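Importin-95 (Chaetomium thermophilum, PDB 4XRI) serves as a HEAT-repeat nuclear transport receptor of the importin-beta family, importing various protein cargoes into the nucleus and probably binding a small GTPase. Local coordinates at residues A[709-714]-A[757-762]; A[766-771]-A[813-818]; A[674-679]-A[718-723]; A[741-746]-A[761-766]. The protein carries 2 engineered substitutions. All coordinates share one frame; numbering follows the deposited sequence.

Contact 1. Residues A[709-714]-A[757-762]; sequences QFKPAI and IDYVIS
Pro712 pushes its ring into the notch between Tyr759 and Ser762, one turn apart on the helix that 757-762 belongs to. Its CB lies 3.4 Å from Ser762 OG and also faces the carbonyl oxygen of that serine. Next along, Pro712 CG rests 3.7 Å from Tyr759 CE2, and Pro712 CD lies 3.8 Å from the same Tyr759 CE2. The proline and the tyrosine cross at roughly a right angle, with CG meeting the aromatic ring obliquely. Tyr759 gets there because its CG stands anti to the backbone N (chi1 174°), which swings the phenol across the gap until Tyr759 OH is 3.7 Å from Lys711 CB. That hydroxyl is hydrogen-bonded to the carbonyl oxygen of Asn708, just ahead of 709-714, so the ring is held by its hydroxyl as well as by the proline. Losing the phenol to an alanine here is likely to leave the Asn708 carbonyl without this donor and open a gap beside Pro712. Leu763 adds a further apolar surface against Pro712 and Lys711. This is helix-on-helix packing of the HEAT-repeat solenoid, joining the start of helix 711-725 to helix 754-780.

Contact 2. Residues A[766-771]-A[813-818]; sequences GIMDAW and RASMGV
This is a stack of two near-parallel helices in the HEAT-repeat solenoid, 754-780 against 809-825, and Met768 does most of the work by folding against Ala814 and Val818. The segment axes run 9.0 Å apart at closest approach and cross at 25°, and Ala814 sits where the backbones come nearest, its CA 5.9 Å from Met768 CA. Its methyl group meets the methionine directly, with Ala814 CB 3.8 Å from Met768 CG.

The methionine leaves its helix with CG anti to the backbone N, then bends at both following torsions (chi2 and chi3 each 54°). Met768 CG thereby comes 3.3 Å from Ala814 O, a carbonyl already engaged by the amide of Val818 one turn on. The bend carries Met768 SD up to Val818, where it lies 3.5 Å from Val818 CG2, the two side chains crossing at about a right angle. Leu797 and Ile801 of helix 791-802 also touch Met768, which therefore joins three helices in one apolar patch.

Beside this, Asp769 turns the end of its side chain back so that OD1 is 3.7 Å from Ala814 CB, a van der Waals touch only. Ser815 spends its hydroxyl on the carbonyl oxygen of Leu811 within its own helix, and offers Met768 little more than its bulk. Val818 finishes the fit: the methyl that meets the sulfur also reaches back to the other backbone, with Val818 CG2 3.4 Å from Met768 O.

Contact 3. Residues A[674-679]-A[718-723]; sequences LVSDVT and FGDIAS
The carboxylate of Asp720 is the flat group here, and Ser676 grips it from the side remote from OD1: Ser676 OG donates to Asp720 OD2 at 2.7 Å, using the anti lone pair. The other oxygen, OD1, forms a salt bridge with Arg680, one turn further along the serine's helix, so both oxygens of the buried carboxylate are engaged by helix 665-682. Closer to the backbone, Asp720 CB sits 3.4 Å from Thr679 OG1. That hydroxyl, placed between backbone N and carbonyl carbon (chi1 56°), lies within reach of two carbonyls of its own helix, 2.9 Å from Val675 O and 3.1 Å from Ser676 O. The threonine's methyl branch turns instead to Ile721, Thr679 CG2 to Ile721 CG1 4.1 Å. Water 1 donates to Asp720 O at 2.7 Å and only weakly to Thr679 O. Without the carboxylate, as with an alanine here, Arg680 would probably lose a counter-charge and Ser676 its acceptor. The two segments run nearly parallel, at 20°, as stacked helices of the HEAT-repeat solenoid. With serine and arginine both supplied by one helix, the aspartate of the other is likely to stay ionised despite its burial, and the pairing is consistent with a set alignment of the two helices.

Contact 4. Residues A[741-746]-A[761-766]; sequences QQAATI and ISLREG
This is a mainly polar contact between consecutive helices of the HEAT-repeat solenoid: Arg764 of helix 754-780 reaches into the turn that follows helix 730-743, with Leu763 packing against the same turn. The chain leaves the shorter helix through a type I beta turn from Ala743 to Ile746. One carbonyl of that turn, Ala744 O, meets the arginine directly, and two others approach it through a water. Arg764 NH1 donates to Ala744 O at 2.9 Å. The bond is bent, with 139° at the hydrogen, and the oxygen lies 27° out of the guanidinium plane. The arginine chain is extended from CG to NE, which gives it the length to span the gap, and NH2 has its own partner in Ser800 OG of helix 791-802. A positive group set against carbonyls at the end of a helix would probably be favoured by the helix dipole as well.

Leu763 supplies the apolar half. Leu763 CD2 nestles against the turn, 3.4 Å from Ala743 O and 4.0 Å from Ile746 CB, and Leu715 of helix 711-725 also packs on Leu763 and Ala743. On the turn itself, Thr745 OG1 bonds back to Gln742 O at 2.7 Å. Water 2 fills the corner between turn and arginine: it accepts from Arg764 NE at 2.8 Å, in the guanidinium plane, and lies 2.6 Å from Ile746 O.

In the fold
Helix 754-780 ties three of the contacts together, offering overlapping parts of its length to helix 711-725 (contact 1), helix 730-743 (contact 4) and helix 809-825 (contact 2). Contact 3 lies one step earlier in the solenoid and shares helix 711-725 with contact 1, their centres about 17 Å apart. Contacts 1 and 4 touch directly: Lys711 packs on Leu763 and makes a weak bond to Gln742. Contact 1 is only partly buried, whereas the other three are buried. Their chemistry differs even so: contact 2 is almost wholly apolar, contact 3 is built on a buried carboxylate, and contact 4 joins a guanidinium and a water to backbone carbonyls.

Contact 1. Residues A[709-714]-A[757-762]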
loop_
_atom_site.group_PDB
_atom_site.type_symbol
_atom_site.label_atom_id
_atom_site.label_comp_id
_atom_site.label_asym_id
_atom_site.label_seq_id
_atom_site.Cartn_x
_atom_site.Cartn_y
_atom_site.Cartn_z
ATOM N N GLN A 709 -0.942 1.089 -18.914
ATOM C CA GLN A 709 -1.325 1.733 -17.669
ATOM C C GLN A 709 -1.989 3.091 -17.891
ATOM O O GLN A 709 -2.730 3.574 -17.034
ATOM C CB GLN A 709 -0.103 1.894 -16.762
ATOM C CG GLN A 709 0.886 2.961 -17.212
ATOM C CD GLN A 709 2.127 3.014 -16.345
ATOM O OE1 GLN A 709 2.118 3.592 -15.259
ATOM N NE2 GLN A 709 3.202 2.403 -16.822
ATOM N N PHE A 710 -1.729 3.701 -19.041
ATOM C CA PHE A 710 -2.242 5.035 -19.321
ATOM C C PHE A 710 -3.606 5.010 -20.004
ATOM O O PHE A 710 -4.300 6.026 -20.041
ATOM C CB PHE A 710 -1.258 5.819 -20.196
ATOM C CG PHE A 710 0.129 5.909 -19.627
ATOM C CD1 PHE A 710 0.387 6.685 -18.510
ATOM C CD2 PHE A 710 1.177 5.228 -20.221
ATOM C CE1 PHE A 710 1.664 6.769 -17.988
ATOM C CE2 PHE A 710 2.457 5.311 -19.706
ATOM C CZ PHE A 710 2.700 6.083 -18.589
ATOM N N LYS A 711 -3.988 3.855 -20.540
ATOM C CA LYS A 711 -5.185 3.765 -21.380
ATOM C C LYS A 711 -6.500 4.205 -20.703
ATOM O O LYS A 711 -7.267 4.941 -21.313
ATOM C CB LYS A 711 -5.352 2.345 -21.917
ATOM C CG LYS A 711 -6.459 2.221 -22.964
ATOM C CD LYS A 711 -6.566 0.818 -23.544
ATOM C CE LYS A 711 -5.431 0.524 -24.505
ATOM N NZ LYS A 711 -5.599 -0.794 -25.164
ATOM N N PRO A 712 -6.763 3.777 -19.445
ATOM C CA PRO A 712 -8.021 4.223 -18.824
ATOM C C PRO A 712 -8.185 5.742 -18.782
ATOM O O PRO A 712 -9.262 6.247 -19.102
ATOM C CB PRO A 712 -7.930 3.651 -17.402
ATOM C CG PRO A 712 -7.085 2.441 -17.546
ATOM C CD PRO A 712 -6.063 2.803 -18.586
ATOM N N ALA A 713 -7.132 6.457 -18.403
ATOM C CA ALA A 713 -7.185 7.915 -18.332
ATOM C C ALA A 713 -7.229 8.533 -19.728
ATOM O O ALA A 713 -7.827 9.589 -19.933
ATOM C CB ALA A 713 -6.000 8.450 -17.555
ATOM N N ILE A 714 -6.594 7.867 -20.687
ATOM C CA ILE A 714 -6.572 8.341 -22.070
ATOM C C ILE A 714 -7.967 8.278 -22.695
ATOM O O ILE A 714 -8.373 9.175 -23.441
ATOM C CB ILE A 714 -5.580 7.521 -22.923
ATOM C CG1 ILE A 714 -4.142 7.899 -22.567
ATOM C CG2 ILE A 714 -5.818 7.739 -24.409
ATOM C CD1 ILE A 714 -3.101 7.050 -23.263
ATOM N N ILE A 757 -8.237 -7.078 -12.372
ATOM C CA ILE A 757 -9.662 -6.834 -12.183
ATOM C C ILE A 757 -9.916 -5.344 -11.987
ATOM O O ILE A 757 -10.809 -4.765 -12.607
ATOM C CB ILE A 757 -10.216 -7.615 -10.975
ATOM C CG1 ILE A 757 -10.297 -9.108 -11.299
ATOM C CG2 ILE A 757 -11.586 -7.084 -10.577
ATOM C CD1 ILE A 757 -10.538 -9.978 -10.085
ATOM N N ASP A 758 -9.109 -4.729 -11.129
ATOM C CA ASP A 758 -9.195 -3.296 -10.888
ATOM C C ASP A 758 -8.881 -2.499 -12.148
ATOM O O ASP A 758 -9.544 -1.502 -12.437
ATOM C CB ASP A 758 -8.248 -2.880 -9.759
ATOM C CG ASP A 758 -8.749 -3.307 -8.396
ATOM O OD1 ASP A 758 -9.977 -3.470 -8.235
ATOM O OD2 ASP A 758 -7.913 -3.475 -7.483
ATOM N N TYR A 759 -7.868 -2.939 -12.890
ATOM C CA TYR A 759 -7.473 -2.252 -14.116
ATOM C C TYR A 759 -8.613 -2.212 -15.129
ATOM O O TYR A 759 -8.860 -1.183 -15.760
ATOM C CB TYR A 759 -6.249 -2.918 -14.744
ATOM C CG TYR A 759 -5.890 -2.333 -16.093
ATOM C CD1 TYR A 759 -6.243 -2.980 -17.272
ATOM C CD2 TYR A 759 -5.214 -1.122 -16.188
ATOM C CE1 TYR A 759 -5.925 -2.443 -18.506
ATOM C CE2 TYR A 759 -4.890 -0.579 -17.418
ATOM C CZ TYR A 759 -5.248 -1.244 -18.571
ATOM O OH TYR A 759 -4.929 -0.706 -19.795
ATOM N N VAL A 760 -9.306 -3.337 -15.275
ATOM C CA VAL A 760 -10.394 -3.455 -16.240
ATOM C C VAL A 760 -11.606 -2.629 -15.810
ATOM O O VAL A 760 -12.280 -2.022 -16.644
ATOM C CB VAL A 760 -10.803 -4.931 -16.436
ATOM C CG1 VAL A 760 -12.094 -5.044 -17.235
ATOM C CG2 VAL A 760 -9.679 -5.701 -17.118
ATOM N N ILE A 761 -11.877 -2.604 -14.508
ATOM C CA ILE A 761 -12.928 -1.743 -13.975
ATOM C C ILE A 761 -12.606 -0.286 -14.288
ATOM O O ILE A 761 -13.456 0.465 -14.764
ATOM C CB ILE A 761 -13.097 -1.908 -12.454
ATOM C CG1 ILE A 761 -13.682 -3.280 -12.122
ATOM C CG2 ILE A 761 -13.995 -0.812 -11.896
ATOM C CD1 ILE A 761 -13.874 -3.504 -10.639
ATOM N N SER A 762 -11.361 0.098 -14.031
ATOM C CA SER A 762 -10.903 1.446 -14.328
ATOM C C SER A 762 -10.962 1.735 -15.825
ATOM O O SER A 762 -11.363 2.823 -16.239
ATOM C CB SER A 762 -9.478 1.652 -13.815
ATOM O OG SER A 762 -8.980 2.919 -14.202
#

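Contact 2. Residues A[766-771]-A[813-818]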
loop_
_atom_site.group_PDB
_atom_site.type_symbol
_atom_site.label_atom_id
_atom_site.label_comp_id
_atom_site.label_asym_id
_atom_site.label_seq_id
_atom_site.Cartn_x
_atom_site.Cartn_y
_atom_site.Cartn_z
ATOM N N GLY A 766 -13.226 4.445 -18.129
ATOM C CA GLY A 766 -12.684 5.267 -19.193
ATOM C C GLY A 766 -13.471 5.136 -20.481
ATOM O O GLY A 766 -13.826 6.142 -21.092
ATOM N N ILE A 767 -13.747 3.899 -20.888
ATOM C CA ILE A 767 -14.514 3.646 -22.105
ATOM C C ILE A 767 -15.882 4.316 -22.053
ATOM O O ILE A 767 -16.299 4.982 -23.000
ATOM C CB ILE A 767 -14.733 2.141 -22.353
ATOM C CG1 ILE A 767 -13.404 1.386 -22.382
ATOM C CG2 ILE A 767 -15.484 1.938 -23.656
ATOM C CD1 ILE A 767 -13.565 -0.116 -22.509
ATOM N N MET A 768 -16.570 4.139 -20.930
ATOM C CA MET A 768 -17.910 4.685 -20.757
ATOM C C MET A 768 -17.898 6.210 -20.779
ATOM O O MET A 768 -18.784 6.836 -21.356
ATOM C CB MET A 768 -18.523 4.181 -19.453
ATOM C CG MET A 768 -20.034 4.094 -19.473
ATOM S SD MET A 768 -20.654 3.113 -20.848
ATOM C CE MET A 768 -19.753 1.591 -20.623
ATOM N N ASP A 769 -16.883 6.800 -20.154
ATOM C CA ASP A 769 -16.699 8.246 -20.202
ATOM C C ASP A 769 -16.494 8.699 -21.642
ATOM O O ASP A 769 -17.049 9.712 -22.068
ATOM C CB ASP A 769 -15.511 8.678 -19.338
ATOM C CG ASP A 769 -15.764 8.482 -17.855
ATOM O OD1 ASP A 769 -16.938 8.326 -17.461
ATOM O OD2 ASP A 769 -14.785 8.495 -17.083
ATOM N N ALA A 770 -15.689 7.940 -22.381
ATOM C CA ALA A 770 -15.404 8.237 -23.779
ATOM C C ALA A 770 -16.685 8.241 -24.603
ATOM O O ALA A 770 -16.983 9.220 -25.287
ATOM C CB ALA A 770 -14.408 7.236 -24.346
ATOM N N TRP A 771 -17.446 7.151 -24.521
ATOM C CA TRP A 771 -18.705 7.049 -25.257
ATOM C C TRP A 771 -19.664 8.170 -24.872
ATOM O O TRP A 771 -20.325 8.754 -25.729
ATOM C CB TRP A 771 -19.372 5.689 -25.021
ATOM C CG TRP A 771 -18.799 4.562 -25.845
ATOM C CD1 TRP A 771 -18.352 3.355 -25.382
ATOM C CD2 TRP A 771 -18.614 4.539 -27.267
ATOM N NE1 TRP A 771 -17.905 2.583 -26.429
ATOM C CE2 TRP A 771 -18.052 3.287 -27.595
ATOM C CE3 TRP A 771 -18.864 5.456 -28.296
ATOM C CZ2 TRP A 771 -17.742 2.927 -28.903
ATOM C CZ3 TRP A 771 -18.556 5.095 -29.594
ATOM C CH2 TRP A 771 -17.999 3.843 -29.887
ATOM N N ARG A 813 -22.313 4.492 -12.449
ATOM C CA ARG A 813 -22.797 5.848 -12.684
ATOM C C ARG A 813 -22.610 6.238 -14.147
ATOM O O ARG A 813 -23.550 6.691 -14.806
ATOM C CB ARG A 813 -22.079 6.847 -11.772
ATOM C CG ARG A 813 -22.540 8.286 -11.958
ATOM C CD ARG A 813 -22.060 9.191 -10.834
ATOM N NE ARG A 813 -20.605 9.318 -10.798
ATOM C CZ ARG A 813 -19.819 8.724 -9.905
ATOM N NH1 ARG A 813 -20.345 7.953 -8.962
ATOM N NH2 ARG A 813 -18.507 8.904 -9.953
ATOM N N ALA A 814 -21.392 6.048 -14.649
ATOM C CA ALA A 814 -21.065 6.350 -16.040
ATOM C C ALA A 814 -21.939 5.562 -17.009
ATOM O O ALA A 814 -22.325 6.064 -18.066
ATOM C CB ALA A 814 -19.597 6.064 -16.309
ATOM N N SER A 815 -22.246 4.322 -16.637
ATOM C CA SER A 815 -23.092 3.457 -17.453
ATOM C C SER A 815 -24.512 4.001 -17.534
ATOM O O SER A 815 -25.100 4.066 -18.615
ATOM C CB SER A 815 -23.107 2.035 -16.890
ATOM O OG SER A 815 -21.804 1.481 -16.883
ATOM N N MET A 816 -25.056 4.385 -16.381
ATOM C CA MET A 816 -26.365 5.024 -16.318
ATOM C C MET A 816 -26.380 6.270 -17.193
ATOM O O MET A 816 -27.339 6.513 -17.927
ATOM C CB MET A 816 -26.731 5.390 -14.873
ATOM C CG MET A 816 -26.864 4.217 -13.912
ATOM S SD MET A 816 -28.247 3.114 -14.262
ATOM C CE MET A 816 -27.438 1.815 -15.193
ATOM N N GLY A 817 -25.306 7.048 -17.107
ATOM C CA GLY A 817 -25.170 8.259 -17.892
ATOM C C GLY A 817 -25.250 8.000 -19.381
ATOM O O GLY A 817 -25.936 8.717 -20.104
ATOM N N VAL A 818 -24.559 6.960 -19.837
ATOM C CA VAL A 818 -24.534 6.618 -21.255
ATOM C C VAL A 818 -25.900 6.139 -21.741
ATOM O O VAL A 818 -26.331 6.489 -22.844
ATOM C CB VAL A 818 -23.461 5.544 -21.547
ATOM C CG1 VAL A 818 -23.722 4.844 -22.873
ATOM C CG2 VAL A 818 -22.082 6.187 -21.547
#

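Contact 3. Residues A[674-679]-A[718-723]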
loop_
_atom_site.group_PDB
_atom_site.type_symbol
_atom_site.label_atom_id
_atom_site.label_comp_id
_atom_site.label_asym_id
_atom_site.label_seq_id
_atom_site.Cartn_x
_atom_site.Cartn_y
_atom_site.Cartn_z
ATOM N N LEU A 674 -4.035 16.626 -17.130
ATOM C CA LEU A 674 -4.005 18.048 -17.460
ATOM C C LEU A 674 -4.789 18.343 -18.735
ATOM O O LEU A 674 -5.421 19.392 -18.852
ATOM C CB LEU A 674 -2.562 18.540 -17.606
ATOM C CG LEU A 674 -2.048 19.486 -16.518
ATOM C CD1 LEU A 674 -2.914 20.736 -16.444
ATOM C CD2 LEU A 674 -2.000 18.780 -15.169
ATOM N N VAL A 675 -4.740 17.421 -19.693
ATOM C CA VAL A 675 -5.489 17.585 -20.936
ATOM C C VAL A 675 -6.983 17.575 -20.643
ATOM O O VAL A 675 -7.743 18.367 -21.201
ATOM C CB VAL A 675 -5.162 16.483 -21.963
ATOM C CG1 VAL A 675 -5.980 16.687 -23.235
ATOM C CG2 VAL A 675 -3.676 16.487 -22.284
ATOM N N SER A 676 -7.392 16.672 -19.757
ATOM C CA SER A 676 -8.775 16.622 -19.298
ATOM C C SER A 676 -9.163 17.930 -18.621
ATOM O O SER A 676 -10.226 18.488 -18.892
ATOM C CB SER A 676 -8.990 15.452 -18.336
ATOM O OG SER A 676 -9.111 14.231 -19.045
ATOM N N ASP A 677 -8.289 18.412 -17.741
ATOM C CA ASP A 677 -8.507 19.675 -17.043
ATOM C C ASP A 677 -8.684 20.835 -18.017
ATOM O O ASP A 677 -9.640 21.601 -17.911
ATOM C CB ASP A 677 -7.342 19.972 -16.096
ATOM C CG ASP A 677 -7.272 19.004 -14.938
ATOM O OD1 ASP A 677 -8.343 18.560 -14.476
ATOM O OD2 ASP A 677 -6.149 18.689 -14.490
ATOM N N VAL A 678 -7.756 20.951 -18.960
ATOM C CA VAL A 678 -7.745 22.062 -19.905
ATOM C C VAL A 678 -8.968 22.065 -20.825
ATOM O O VAL A 678 -9.561 23.117 -21.070
ATOM C CB VAL A 678 -6.458 22.039 -20.758
ATOM C CG1 VAL A 678 -6.590 22.946 -21.971
ATOM C CG2 VAL A 678 -5.258 22.450 -19.911
ATOM N N THR A 679 -9.349 20.894 -21.327
ATOM C CA THR A 679 -10.485 20.796 -22.239
ATOM C C THR A 679 -11.804 21.054 -21.518
ATOM O O THR A 679 -12.728 21.637 -22.086
ATOM C CB THR A 679 -10.548 19.418 -22.925
ATOM O OG1 THR A 679 -10.581 18.384 -21.935
ATOM C CG2 THR A 679 -9.339 19.219 -23.821
ATOM N N PHE A 718 -10.434 11.163 -24.059
ATOM C CA PHE A 718 -11.169 11.170 -25.325
ATOM C C PHE A 718 -12.564 11.750 -25.134
ATOM O O PHE A 718 -13.053 12.509 -25.964
ATOM C CB PHE A 718 -11.276 9.757 -25.914
ATOM C CG PHE A 718 -9.999 9.250 -26.523
ATOM C CD1 PHE A 718 -8.992 10.123 -26.901
ATOM C CD2 PHE A 718 -9.813 7.892 -26.728
ATOM C CE1 PHE A 718 -7.822 9.647 -27.465
ATOM C CE2 PHE A 718 -8.647 7.412 -27.291
ATOM C CZ PHE A 718 -7.649 8.291 -27.659
ATOM N N GLY A 719 -13.195 11.381 -24.026
ATOM C CA GLY A 719 -14.525 11.856 -23.701
ATOM C C GLY A 719 -14.562 13.354 -23.493
ATOM O O GLY A 719 -15.461 14.031 -23.980
ATOM N N ASP A 720 -13.574 13.872 -22.769
ATOM C CA ASP A 720 -13.478 15.307 -22.511
ATOM C C ASP A 720 -13.213 16.106 -23.783
ATOM O O ASP A 720 -13.776 17.187 -23.975
ATOM C CB ASP A 720 -12.381 15.589 -21.485
ATOM C CG ASP A 720 -12.698 15.011 -20.120
ATOM O OD1 ASP A 720 -13.861 15.119 -19.685
ATOM O OD2 ASP A 720 -11.786 14.447 -19.482
ATOM N N ILE A 721 -12.357 15.571 -24.650
ATOM C CA ILE A 721 -12.038 16.225 -25.912
ATOM C C ILE A 721 -13.270 16.283 -26.813
ATOM O O ILE A 721 -13.548 17.307 -27.443
ATOM C CB ILE A 721 -10.891 15.504 -26.642
ATOM C CG1 ILE A 721 -9.571 15.744 -25.908
ATOM C CG2 ILE A 721 -10.782 15.980 -28.085
ATOM C CD1 ILE A 721 -8.413 14.950 -26.466
ATOM N N ALA A 722 -14.011 15.178 -26.856
ATOM C CA ALA A 722 -15.238 15.095 -27.642
ATOM C C ALA A 722 -16.234 16.169 -27.216
ATOM O O ALA A 722 -16.861 16.820 -28.052
ATOM C CB ALA A 722 -15.864 13.711 -27.510
ATOM N N SER A 723 -16.377 16.343 -25.906
ATOM C CA SER A 723 -17.262 17.365 -25.356
ATOM C C SER A 723 -16.809 18.765 -25.749
ATOM O O SER A 723 -17.629 19.641 -26.027
ATOM C CB SER A 723 -17.330 17.259 -23.829
ATOM O OG SER A 723 -18.125 16.161 -23.426
HETATM O O HOH W 1 -14.638 18.805 -22.000
#

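Contact 4. Residues A[741-746]-A[761-766]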
loop_
_atom_site.group_PDB
_atom_site.type_symbol
_atom_site.label_atom_id
_atom_site.label_comp_id
_atom_site.label_asym_id
_atom_site.label_seq_id
_atom_site.Cartn_x
_atom_site.Cartn_y
_atom_site.Cartn_z
ATOM N N GLN A 741 -13.803 -0.203 -28.859
ATOM C CA GLN A 741 -14.317 -1.554 -29.060
ATOM C C GLN A 741 -13.292 -2.604 -28.648
ATOM O O GLN A 741 -13.641 -3.618 -28.043
ATOM C CB GLN A 741 -14.726 -1.761 -30.521
ATOM C CG GLN A 741 -15.994 -1.021 -30.908
ATOM C CD GLN A 741 -16.286 -1.085 -32.397
ATOM O OE1 GLN A 741 -15.375 -1.099 -33.224
ATOM N NE2 GLN A 741 -17.568 -1.133 -32.744
ATOM N N GLN A 742 -12.026 -2.351 -28.967
ATOM C CA GLN A 742 -10.942 -3.242 -28.571
ATOM C C GLN A 742 -10.791 -3.270 -27.056
ATOM O O GLN A 742 -10.634 -4.333 -26.453
ATOM C CB GLN A 742 -9.626 -2.810 -29.223
ATOM C CG GLN A 742 -8.412 -3.632 -28.807
ATOM C CD GLN A 742 -7.539 -2.927 -27.781
ATOM O OE1 GLN A 742 -7.904 -1.878 -27.246
ATOM N NE2 GLN A 742 -6.372 -3.502 -27.508
ATOM N N ALA A 743 -10.846 -2.086 -26.453
ATOM C CA ALA A 743 -10.677 -1.937 -25.013
ATOM C C ALA A 743 -11.756 -2.686 -24.238
ATOM O O ALA A 743 -11.521 -3.158 -23.126
ATOM C CB ALA A 743 -10.682 -0.462 -24.636
ATOM N N ALA A 744 -12.936 -2.797 -24.836
ATOM C CA ALA A 744 -14.066 -3.454 -24.190
ATOM C C ALA A 744 -13.865 -4.963 -24.062
ATOM O O ALA A 744 -14.498 -5.608 -23.226
ATOM C CB ALA A 744 -15.346 -3.161 -24.953
ATOM N N THR A 745 -12.985 -5.522 -24.887
ATOM C CA THR A 745 -12.754 -6.963 -24.891
ATOM C C THR A 745 -11.673 -7.368 -23.892
ATOM O O THR A 745 -11.484 -8.555 -23.617
ATOM C CB THR A 745 -12.351 -7.469 -26.289
ATOM O OG1 THR A 745 -11.045 -6.981 -26.618
ATOM C CG2 THR A 745 -13.347 -6.999 -27.337
ATOM N N ILE A 746 -10.961 -6.384 -23.353
ATOM C CA ILE A 746 -9.918 -6.664 -22.374
ATOM C C ILE A 746 -10.527 -7.012 -21.019
ATOM O O ILE A 746 -11.246 -6.210 -20.424
ATOM C CB ILE A 746 -8.953 -5.476 -22.214
ATOM C CG1 ILE A 746 -8.187 -5.243 -23.518
ATOM C CG2 ILE A 746 -7.977 -5.732 -21.072
ATOM C CD1 ILE A 746 -7.191 -4.107 -23.452
ATOM N N ILE A 761 -11.877 -2.604 -14.508
ATOM C CA ILE A 761 -12.928 -1.743 -13.975
ATOM C C ILE A 761 -12.606 -0.286 -14.288
ATOM O O ILE A 761 -13.456 0.465 -14.764
ATOM C CB ILE A 761 -13.097 -1.908 -12.454
ATOM C CG1 ILE A 761 -13.682 -3.280 -12.122
ATOM C CG2 ILE A 761 -13.995 -0.812 -11.896
ATOM C CD1 ILE A 761 -13.874 -3.504 -10.639
ATOM N N SER A 762 -11.361 0.098 -14.031
ATOM C CA SER A 762 -10.903 1.446 -14.328
ATOM C C SER A 762 -10.962 1.735 -15.825
ATOM O O SER A 762 -11.363 2.823 -16.239
ATOM C CB SER A 762 -9.478 1.652 -13.815
ATOM O OG SER A 762 -8.980 2.919 -14.202
ATOM N N LEU A 763 -10.547 0.759 -16.625
ATOM C CA LEU A 763 -10.538 0.898 -18.075
ATOM C C LEU A 763 -11.941 1.156 -18.610
ATOM O O LEU A 763 -12.153 2.041 -19.442
ATOM C CB LEU A 763 -9.953 -0.356 -18.728
ATOM C CG LEU A 763 -9.901 -0.382 -20.256
ATOM C CD1 LEU A 763 -8.967 0.695 -20.772
ATOM C CD2 LEU A 763 -9.463 -1.752 -20.745
ATOM N N ARG A 764 -12.900 0.380 -18.119
ATOM C CA ARG A 764 -14.275 0.467 -18.594
ATOM C C ARG A 764 -14.961 1.735 -18.102
ATOM O O ARG A 764 -15.906 2.217 -18.727
ATOM C CB ARG A 764 -15.057 -0.774 -18.170
ATOM C CG ARG A 764 -14.589 -2.029 -18.899
ATOM C CD ARG A 764 -15.436 -3.245 -18.578
ATOM N NE ARG A 764 -15.213 -4.303 -19.561
ATOM C CZ ARG A 764 -15.985 -5.376 -19.700
ATOM N NH1 ARG A 764 -15.707 -6.278 -20.632
ATOM N NH2 ARG A 764 -17.036 -5.543 -18.911
ATOM N N GLU A 765 -14.480 2.275 -16.987
ATOM C CA GLU A 765 -14.870 3.618 -16.573
ATOM C C GLU A 765 -14.462 4.598 -17.662
ATOM O O GLU A 765 -15.243 5.459 -18.070
ATOM C CB GLU A 765 -14.221 4.004 -15.240
ATOM C CG GLU A 765 -14.818 3.334 -14.021
ATOM C CD GLU A 765 -14.134 3.769 -12.738
ATOM O OE1 GLU A 765 -13.511 4.853 -12.733
ATOM O OE2 GLU A 765 -14.211 3.025 -11.738
ATOM N N GLY A 766 -13.226 4.445 -18.129
ATOM C CA GLY A 766 -12.684 5.267 -19.193
ATOM C C GLY A 766 -13.471 5.136 -20.481
ATOM O O GLY A 766 -13.826 6.142 -21.092
HETATM O O HOH W 2 -12.734 -4.122 -20.743
#